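Local structure of Ice-binding protein 1 (Shewanella frigidimarina, 6BG8) at residues Met16-Ala21 against Asp225-Asp230; Leu122-Gly127 against Phe154-Gly159; Gly200-Trp205 against Gly218-Val223. The protein adsorbs its bacterium onto ice and inhibits ice-crystal growth, here through the ice-binding domain that forms the C-terminal part of the adhesin. All coordinates share one frame; numbering follows the deposited sequence.

The three contacts sample one coiled beta-solenoid at successive places along its length. Contacts 1 and 3 adjoin, their centres about 9 Å apart, because strands 14-18 and 219-222 are sheet neighbours: Leu17 N lies 2.9 Å from Leu220 O, a probable hydrogen bond. Contact 2 lies on the opposite side of the chain's centre from contact 1, about 24 Å away between centres, while contact 3 is about 15 Å from it. Contact 1 comes nearest to the presumed ice-binding threonine: the side chains of Leu229 and Thr212 are about 10 Å apart, and Asp230, at the end of the same segment, is hydrogen-bonded to Thr212.

Contact 1 of 3, residues Met16-Ala21 against Asp225-Asp230; sequences MLASQA and DQVTLD
Met16 and Ala18 meet Val227 and Leu229 inside the beta-solenoid of this ice-binding domain, where a strand near the start of the chain packs against one of its last strands. Strand 16-18 and strand 226-229 belong to different faces of the coil, and their directions differ by 136°. This is packing across the interior, closed at one end by a corner at Ser19 and Gln20.

The tight part is apolar. Met16 and Leu229 reach toward each other tip to tip, with SD of Met16 3.8 Å from CD1 of Leu229; a bend at the last torsion of the methionine (chi3 -54°) also brings its methyl CE up to the leucine. Between this pair and the corner sits Val227, whose CG2 branch lies 4.0 Å from CB of Ala18. Ile22, Ile30 and Leu220 also touch Met16.

At the corner the backbones take over. Gln20 N gives a short hydrogen bond of 2.7 Å to Asp225 O (157° at the hydrogen), and Val227 N returns one of 3.0 Å to Ala21 O. The same carbonyl receives a CA-H contact from Gln226. Ala21 N, in contrast, is buried with no partner in the model.

Toward solvent the fit becomes polar and looser. The bent side chain of Gln20 turns its amide away from Asp225 and back over its own segment, where NE2 bonds to Ser19 OG at 3.0 Å, nearly in the amide plane; Gln40 holds OE1, and Asp39 holds the serine hydroxyl. Gln226 likewise turns to Glu207. The side chains of Asp225 and Gln20 cross at about a right angle, with OD1 of Asp225 3.6 Å from CB of Gln20.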
loop_
_atom_site.group_PDB
_atom_site.type_symbol
_atom_site.label_atom_id
_atom_site.label_comp_id
_atom_site.label_asym_id
_atom_site.label_seq_id
_atom_site.Cartn_x
_atom_site.Cartn_y
_atom_site.Cartn_z
ATOM N N MET A 16 0.837 -4.961 -4.351
ATOM C CA MET A 16 0.586 -5.536 -3.041
ATOM C C MET A 16 1.749 -6.431 -2.654
ATOM O O MET A 16 2.258 -7.195 -3.478
ATOM C CB MET A 16 -0.714 -6.343 -3.021
ATOM C CG MET A 16 -1.922 -5.550 -3.477
ATOM S SD MET A 16 -3.480 -6.450 -3.324
ATOM C CE MET A 16 -3.154 -7.951 -4.205
ATOM N N LEU A 17 2.150 -6.340 -1.392
ATOM C CA LEU A 17 3.290 -7.103 -0.902
ATOM C C LEU A 17 3.083 -7.382 0.576
ATOM O O LEU A 17 2.799 -6.460 1.345
ATOM C CB LEU A 17 4.597 -6.329 -1.119
ATOM C CG LEU A 17 5.911 -6.956 -0.637
ATOM C CD1 LEU A 17 6.295 -8.157 -1.503
ATOM C CD2 LEU A 17 7.037 -5.924 -0.640
ATOM N N ALA A 18 3.235 -8.641 0.975
ATOM C CA ALA A 18 3.008 -9.019 2.360
ATOM C C ALA A 18 4.046 -10.045 2.793
ATOM O O ALA A 18 4.622 -10.764 1.977
ATOM C CB ALA A 18 1.594 -9.581 2.563
ATOM N N SER A 19 4.275 -10.098 4.107
ATOM C CA SER A 19 5.141 -11.124 4.677
ATOM C C SER A 19 4.510 -12.510 4.579
ATOM O O SER A 19 5.169 -13.476 4.175
ATOM C CB SER A 19 5.451 -10.784 6.136
ATOM O OG SER A 19 6.055 -11.883 6.799
ATOM N N GLN A 20 3.238 -12.639 4.960
ATOM C CA GLN A 20 2.659 -13.958 5.217
ATOM C C GLN A 20 1.682 -14.423 4.152
ATOM O O GLN A 20 1.726 -15.588 3.746
ATOM C CB GLN A 20 1.935 -13.967 6.572
ATOM C CG GLN A 20 2.853 -13.814 7.778
ATOM C CD GLN A 20 3.847 -14.929 7.876
ATOM O OE1 GLN A 20 3.470 -16.086 8.059
ATOM N NE2 GLN A 20 5.134 -14.591 7.773
ATOM N N ALA A 21 0.801 -13.547 3.685
ATOM C CA ALA A 21 -0.264 -13.992 2.788
ATOM C C ALA A 21 -0.885 -12.797 2.086
ATOM O O ALA A 21 -0.900 -11.681 2.615
ATOM C CB ALA A 21 -1.354 -14.767 3.542
ATOM N N ASP A 225 2.506 -9.285 8.356
ATOM C CA ASP A 225 1.432 -10.262 8.222
ATOM C C ASP A 225 0.874 -10.271 6.805
ATOM O O ASP A 225 1.574 -10.687 5.879
ATOM C CB ASP A 225 0.331 -10.010 9.253
ATOM C CG ASP A 225 -0.623 -11.189 9.388
ATOM O OD1 ASP A 225 -0.301 -12.286 8.872
ATOM O OD2 ASP A 225 -1.704 -11.013 9.987
ATOM N N GLN A 226 -0.358 -9.792 6.606
ATOM C CA GLN A 226 -1.091 -10.151 5.400
ATOM C C GLN A 226 -1.807 -8.948 4.798
ATOM O O GLN A 226 -2.151 -7.987 5.484
ATOM C CB GLN A 226 -2.126 -11.247 5.686
ATOM C CG GLN A 226 -3.218 -10.804 6.649
ATOM C CD GLN A 226 -4.230 -11.892 6.930
ATOM O OE1 GLN A 226 -4.199 -12.953 6.307
ATOM N NE2 GLN A 226 -5.124 -11.643 7.884
ATOM N N VAL A 227 -2.080 -9.044 3.503
ATOM C CA VAL A 227 -2.996 -8.132 2.829
ATOM C C VAL A 227 -4.218 -8.940 2.420
ATOM O O VAL A 227 -4.090 -9.953 1.723
ATOM C CB VAL A 227 -2.359 -7.470 1.598
ATOM C CG1 VAL A 227 -3.380 -6.565 0.917
ATOM C CG2 VAL A 227 -1.110 -6.675 1.971
ATOM N N THR A 228 -5.400 -8.504 2.838
ATOM C CA THR A 228 -6.632 -9.182 2.446
ATOM C C THR A 228 -7.510 -8.232 1.648
ATOM O O THR A 228 -7.643 -7.057 1.995
ATOM C CB THR A 228 -7.413 -9.728 3.660
ATOM O OG1 THR A 228 -7.994 -8.649 4.410
ATOM C CG2 THR A 228 -6.499 -10.548 4.546
ATOM N N LEU A 229 -8.079 -8.757 0.565
ATOM C CA LEU A 229 -9.018 -8.058 -0.299
ATOM C C LEU A 229 -10.389 -8.709 -0.235
ATOM O O LEU A 229 -10.515 -9.922 -0.056
ATOM C CB LEU A 229 -8.566 -8.070 -1.758
ATOM C CG LEU A 229 -7.185 -7.548 -2.118
ATOM C CD1 LEU A 229 -7.093 -7.493 -3.635
ATOM C CD2 LEU A 229 -6.986 -6.166 -1.491
ATOM N N ASP A 230 -11.412 -7.889 -0.420
ATOM C CA ASP A 230 -12.792 -8.341 -0.566
ATOM C C ASP A 230 -13.358 -7.586 -1.773
ATOM O O ASP A 230 -13.842 -6.458 -1.640
ATOM C CB ASP A 230 -13.580 -8.093 0.718
ATOM C CG ASP A 230 -15.001 -8.632 0.656
ATOM O OD1 ASP A 230 -15.408 -9.184 -0.397
ATOM O OD2 ASP A 230 -15.711 -8.502 1.674
#

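Contact 2 of 3, residues Leu122-Gly127 against Phe154-Gly159; sequences LTLTRG and FIFTIG. With SO4 (sulfate ion), chain C.
Gly127 and Phe154 form a parallel bridge, their CA atoms 5.2 Å apart, and Ile155 N gives Gly127 O a nearly straight 2.9 Å hydrogen bond (165°), whereas strands 122-125 and 154-158 diverge at 114° because the chain turns between Thr125 and Gly127. Such a turn is how a beta-solenoid passes from one face to the next.

Phe154 fills the inside of that turn. Its ring lies against the backbone: CA of Arg126 stands over one face in a CH-pi contact, 3.8 Å from the ring centroid and offset toward the rim, while Leu124 O approaches the ring edge, 3.6 Å from CE2. One aromatic side chain thus meets three successive residues of the bend. Further along, CD1 of Leu124 touches the edge of the Phe156 ring, 3.7 Å from CE2.

Arg126 leads outward, and in the conformer described the guanidinium meets a sulfate at its edge. NH2 bonds to sulfate O1 at 2.9 Å and NE to O4 at 3.1 Å, with a weak second bond from NE to O1. The ion probably comes from the crystallisation liquor and is also bound by Met1 N; NH1 forms a salt bridge with Asp149.

Strand 142-145 runs beside 122-125 and supplies Leu144, which both phenylalanines touch, and Phe156 stacks on Trp184 of strand 182-186. On the other side of strand 154-158, Thr157 OG1 is hydrogen-bonded to Arg185 NH2 and, weakly, to Leu102 O of helix 84-103.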
loop_
_atom_site.group_PDB
_atom_site.type_symbol
_atom_site.label_atom_id
_atom_site.label_comp_id
_atom_site.label_asym_id
_atom_site.label_seq_id
_atom_site.Cartn_x
_atom_site.Cartn_y
_atom_site.Cartn_z
ATOM N N LEU A 122 -12.074 16.996 6.469
ATOM C CA LEU A 122 -10.904 17.856 6.500
ATOM C C LEU A 122 -10.344 18.048 5.098
ATOM O O LEU A 122 -10.495 17.187 4.227
ATOM C CB LEU A 122 -9.806 17.279 7.394
ATOM C CG LEU A 122 -10.146 17.058 8.864
ATOM C CD1 LEU A 122 -8.911 16.537 9.584
ATOM C CD2 LEU A 122 -10.634 18.362 9.476
ATOM N N THR A 123 -9.703 19.197 4.892
ATOM C CA THR A 123 -8.847 19.434 3.736
ATOM C C THR A 123 -7.448 19.707 4.271
ATOM O O THR A 123 -7.248 20.676 5.009
ATOM C CB THR A 123 -9.353 20.601 2.881
ATOM O OG1 THR A 123 -10.662 20.296 2.376
ATOM C CG2 THR A 123 -8.409 20.847 1.708
ATOM N N LEU A 124 -6.501 18.843 3.933
ATOM C CA LEU A 124 -5.129 18.950 4.422
ATOM C C LEU A 124 -4.171 19.247 3.279
ATOM O O LEU A 124 -4.338 18.737 2.165
ATOM C CB LEU A 124 -4.688 17.662 5.130
ATOM C CG LEU A 124 -5.428 17.336 6.429
ATOM C CD1 LEU A 124 -4.917 16.018 7.037
ATOM C CD2 LEU A 124 -5.313 18.491 7.417
ATOM N N THR A 125 -3.157 20.053 3.571
ATOM C CA THR A 125 -2.092 20.320 2.620
ATOM C C THR A 125 -0.929 19.355 2.861
ATOM O O THR A 125 -0.941 18.543 3.792
ATOM C CB THR A 125 -1.669 21.782 2.718
ATOM O OG1 THR A 125 -1.573 22.156 4.093
ATOM C CG2 THR A 125 -2.731 22.649 2.078
ATOM N N ARG A 126 0.077 19.437 1.997
ATOM C CA ARG A 126 1.188 18.503 2.097
ATOM C C ARG A 126 1.915 18.673 3.426
ATOM O O ARG A 126 1.838 19.714 4.089
ATOM C CB ARG A 126 2.158 18.695 0.937
ATOM C CG ARG A 126 3.030 19.909 1.069
ATOM C CD ARG A 126 3.329 20.455 -0.302
ATOM N NE ARG A 126 4.439 21.393 -0.298
ATOM C CZ ARG A 126 5.173 21.670 -1.367
ATOM N NH1 ARG A 126 4.918 21.067 -2.524
ATOM N NH2 ARG A 126 6.171 22.541 -1.271
ATOM N N GLY A 127 2.621 17.631 3.817
ATOM C CA GLY A 127 3.338 17.645 5.068
ATOM C C GLY A 127 3.392 16.252 5.658
ATOM O O GLY A 127 3.031 15.270 5.012
ATOM N N PHE A 154 2.548 13.815 0.918
ATOM C CA PHE A 154 1.740 13.702 2.127
ATOM C C PHE A 154 2.147 12.424 2.845
ATOM O O PHE A 154 2.102 11.346 2.253
ATOM C CB PHE A 154 0.242 13.639 1.802
ATOM C CG PHE A 154 -0.278 14.809 1.018
ATOM C CD1 PHE A 154 0.025 14.961 -0.331
ATOM C CD2 PHE A 154 -1.132 15.719 1.616
ATOM C CE1 PHE A 154 -0.487 16.038 -1.060
ATOM C CE2 PHE A 154 -1.651 16.789 0.896
ATOM C CZ PHE A 154 -1.323 16.939 -0.448
ATOM N N ILE A 155 2.526 12.537 4.117
ATOM C CA ILE A 155 2.884 11.377 4.923
ATOM C C ILE A 155 2.023 11.395 6.169
ATOM O O ILE A 155 2.000 12.390 6.906
ATOM C CB ILE A 155 4.375 11.368 5.287
ATOM C CG1 ILE A 155 5.212 11.181 4.019
ATOM C CG2 ILE A 155 4.671 10.263 6.303
ATOM C CD1 ILE A 155 6.700 11.427 4.210
ATOM N N PHE A 156 1.307 10.303 6.390
ATOM C CA PHE A 156 0.547 10.070 7.610
ATOM C C PHE A 156 1.202 8.918 8.344
ATOM O O PHE A 156 1.339 7.824 7.788
ATOM C CB PHE A 156 -0.912 9.758 7.292
ATOM C CG PHE A 156 -1.608 10.882 6.603
ATOM C CD1 PHE A 156 -1.561 11.009 5.221
ATOM C CD2 PHE A 156 -2.271 11.848 7.341
ATOM C CE1 PHE A 156 -2.189 12.078 4.592
ATOM C CE2 PHE A 156 -2.890 12.907 6.721
ATOM C CZ PHE A 156 -2.846 13.022 5.347
ATOM N N THR A 157 1.649 9.175 9.569
ATOM C CA THR A 157 2.424 8.184 10.305
ATOM C C THR A 157 1.810 7.995 11.687
ATOM O O THR A 157 1.741 8.935 12.484
ATOM C CB THR A 157 3.901 8.579 10.355
ATOM O OG1 THR A 157 4.611 7.601 11.112
ATOM C CG2 THR A 157 4.116 9.990 10.922
ATOM N N ILE A 158 1.354 6.774 11.960
ATOM C CA ILE A 158 0.306 6.516 12.941
ATOM C C ILE A 158 0.744 5.395 13.865
ATOM O O ILE A 158 1.105 4.307 13.401
ATOM C CB ILE A 158 -1.020 6.156 12.239
ATOM C CG1 ILE A 158 -1.532 7.379 11.460
ATOM C CG2 ILE A 158 -2.047 5.623 13.247
ATOM C CD1 ILE A 158 -2.676 7.075 10.465
ATOM N N GLY A 159 0.699 5.659 15.175
ATOM C CA GLY A 159 1.150 4.689 16.158
ATOM C C GLY A 159 0.164 3.589 16.467
ATOM O O GLY A 159 0.546 2.573 17.053
HETATM S S SO4 C . 5.249 23.422 2.537
HETATM O O1 SO4 C . 6.340 23.226 1.592
HETATM O O2 SO4 C . 5.742 23.544 3.904
HETATM O O3 SO4 C . 4.460 24.548 2.063
HETATM O O4 SO4 C . 4.334 22.308 2.613
#

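Contact 3 of 3, residues Gly200-Trp205 against Gly218-Val223; sequences GNVFAW and GRLFAV
Phe203 stacks on Phe221, and Val202 lies alongside Leu220, where two successive rungs of the beta-solenoid lie in parallel register, starting from glycines at the corners, Gly200 and Gly218. The backbone part is a ladder of five hydrogen bonds. It runs from Arg219 N to Gly200 O (3.2 Å), through Val202, Phe221 and Ala204, to Val223 N and Ala204 O (2.8 Å).

The aromatic part is an offset stack, with ring centroids 4.6 Å apart and planes at 26°. Matching first torsions (chi1 -68° in Phe203, -63° in Phe221) send both rings the same way, and CD2 of Phe221 comes over the centre of the Phe203 face. Helix 84-103 covers this side through Leu95, Ala98 and Leu102.

Apolar contacts occupy the reverse face and the far end: CG2 of Val202 meets CD2 of Leu220 at 3.8 Å, and CG1 of Val223 touches CZ3 of the exposed Trp205 at 3.6 Å.

The polar pair is Asn201 and Arg219, side by side. Arg219 NH1 gives Asn201 OD1 a 2.8 Å bond that lies in the guanidinium plane but is tilted from the amide carbonyl plane. Arg219 NH2 has its own second partner in Ala12 O. With OD1 accepting from the arginine and ND2 donating to Ile182 O, both ends of the asparagine amide are engaged; this fixes its flip and satisfies polar groups buried beside the stacked rings.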
loop_
_atom_site.group_PDB
_atom_site.type_symbol
_atom_site.label_atom_id
_atom_site.label_comp_id
_atom_site.label_asym_id
_atom_site.label_seq_id
_atom_site.Cartn_x
_atom_site.Cartn_y
_atom_site.Cartn_z
ATOM N N GLY A 200 -3.111 6.203 -1.959
ATOM C CA GLY A 200 -1.848 6.276 -1.243
ATOM C C GLY A 200 -1.169 4.928 -1.096
ATOM O O GLY A 200 -1.733 3.868 -1.365
ATOM N N ASN A 201 0.088 4.994 -0.650
ATOM C CA ASN A 201 0.905 3.809 -0.409
ATOM C C ASN A 201 0.795 3.437 1.063
ATOM O O ASN A 201 1.272 4.171 1.934
ATOM C CB ASN A 201 2.358 4.062 -0.799
ATOM C CG ASN A 201 2.502 4.506 -2.234
ATOM O OD1 ASN A 201 2.498 3.681 -3.147
ATOM N ND2 ASN A 201 2.617 5.820 -2.450
ATOM N N VAL A 202 0.205 2.281 1.339
ATOM C CA VAL A 202 -0.047 1.853 2.712
ATOM C C VAL A 202 1.104 0.964 3.171
ATOM O O VAL A 202 1.387 -0.063 2.549
ATOM C CB VAL A 202 -1.390 1.115 2.815
ATOM C CG1 VAL A 202 -1.644 0.652 4.236
ATOM C CG2 VAL A 202 -2.525 2.011 2.340
ATOM N N PHE A 203 1.775 1.364 4.251
ATOM C CA PHE A 203 2.800 0.561 4.923
ATOM C C PHE A 203 2.281 0.216 6.319
ATOM O O PHE A 203 2.530 0.943 7.286
ATOM C CB PHE A 203 4.128 1.314 5.006
ATOM C CG PHE A 203 4.795 1.522 3.678
ATOM C CD1 PHE A 203 4.338 2.505 2.804
ATOM C CD2 PHE A 203 5.902 0.757 3.319
ATOM C CE1 PHE A 203 4.963 2.708 1.585
ATOM C CE2 PHE A 203 6.528 0.952 2.101
ATOM C CZ PHE A 203 6.058 1.931 1.236
ATOM N N ALA A 204 1.545 -0.891 6.419
ATOM C CA ALA A 204 1.034 -1.362 7.701
ATOM C C ALA A 204 2.028 -2.340 8.307
ATOM O O ALA A 204 2.475 -3.271 7.632
ATOM C CB ALA A 204 -0.324 -2.043 7.532
ATOM N N TRP A 205 2.385 -2.121 9.575
ATOM C CA TRP A 205 3.327 -3.039 10.207
ATOM C C TRP A 205 2.743 -4.438 10.298
ATOM O O TRP A 205 3.444 -5.428 10.060
ATOM C CB TRP A 205 3.719 -2.548 11.602
ATOM C CG TRP A 205 4.654 -3.507 12.269
ATOM C CD1 TRP A 205 4.354 -4.401 13.265
ATOM C CD2 TRP A 205 6.042 -3.693 11.969
ATOM N NE1 TRP A 205 5.477 -5.120 13.606
ATOM C CE2 TRP A 205 6.524 -4.708 12.824
ATOM C CE3 TRP A 205 6.923 -3.101 11.058
ATOM C CZ2 TRP A 205 7.853 -5.135 12.803
ATOM C CZ3 TRP A 205 8.255 -3.530 11.042
ATOM C CH2 TRP A 205 8.696 -4.538 11.904
ATOM N N GLY A 218 -2.815 3.094 -5.403
ATOM C CA GLY A 218 -1.636 3.250 -4.570
ATOM C C GLY A 218 -0.889 1.949 -4.452
ATOM O O GLY A 218 -0.609 1.315 -5.469
ATOM N N ARG A 219 -0.568 1.546 -3.228
ATOM C CA ARG A 219 0.106 0.277 -2.961
ATOM C C ARG A 219 -0.325 -0.214 -1.586
ATOM O O ARG A 219 -0.630 0.587 -0.704
ATOM C CB ARG A 219 1.631 0.426 -2.988
ATOM C CG ARG A 219 2.245 0.724 -4.341
ATOM C CD ARG A 219 3.763 0.797 -4.222
ATOM N NE ARG A 219 4.406 1.055 -5.506
ATOM C CZ ARG A 219 4.520 2.262 -6.048
ATOM N NH1 ARG A 219 4.041 3.327 -5.417
ATOM N NH2 ARG A 219 5.138 2.408 -7.211
ATOM N N LEU A 220 -0.317 -1.536 -1.395
ATOM C CA LEU A 220 -0.715 -2.143 -0.120
ATOM C C LEU A 220 0.400 -3.054 0.385
ATOM O O LEU A 220 0.639 -4.114 -0.195
ATOM C CB LEU A 220 -2.020 -2.921 -0.282
ATOM C CG LEU A 220 -3.183 -2.071 -0.807
ATOM C CD1 LEU A 220 -4.391 -2.933 -1.123
ATOM C CD2 LEU A 220 -3.539 -0.965 0.200
ATOM N N PHE A 221 1.065 -2.651 1.472
ATOM C CA PHE A 221 2.164 -3.401 2.073
ATOM C C PHE A 221 1.781 -3.826 3.483
ATOM O O PHE A 221 1.364 -2.989 4.292
ATOM C CB PHE A 221 3.456 -2.564 2.158
ATOM C CG PHE A 221 4.019 -2.141 0.827
ATOM C CD1 PHE A 221 4.762 -3.021 0.063
ATOM C CD2 PHE A 221 3.850 -0.842 0.367
ATOM C CE1 PHE A 221 5.294 -2.627 -1.154
ATOM C CE2 PHE A 221 4.376 -0.444 -0.855
ATOM C CZ PHE A 221 5.103 -1.339 -1.614
ATOM N N ALA A 222 1.963 -5.112 3.794
ATOM C CA ALA A 222 1.846 -5.616 5.159
ATOM C C ALA A 222 3.217 -6.149 5.559
ATOM O O ALA A 222 3.660 -7.178 5.040
ATOM C CB ALA A 222 0.761 -6.691 5.261
ATOM N N VAL A 223 3.902 -5.441 6.461
ATOM C CA VAL A 223 5.311 -5.743 6.712
ATOM C C VAL A 223 5.475 -7.103 7.380
ATOM O O VAL A 223 6.397 -7.856 7.044
ATOM C CB VAL A 223 5.966 -4.624 7.540
ATOM C CG1 VAL A 223 7.427 -4.981 7.838
ATOM C CG2 VAL A 223 5.881 -3.290 6.794
#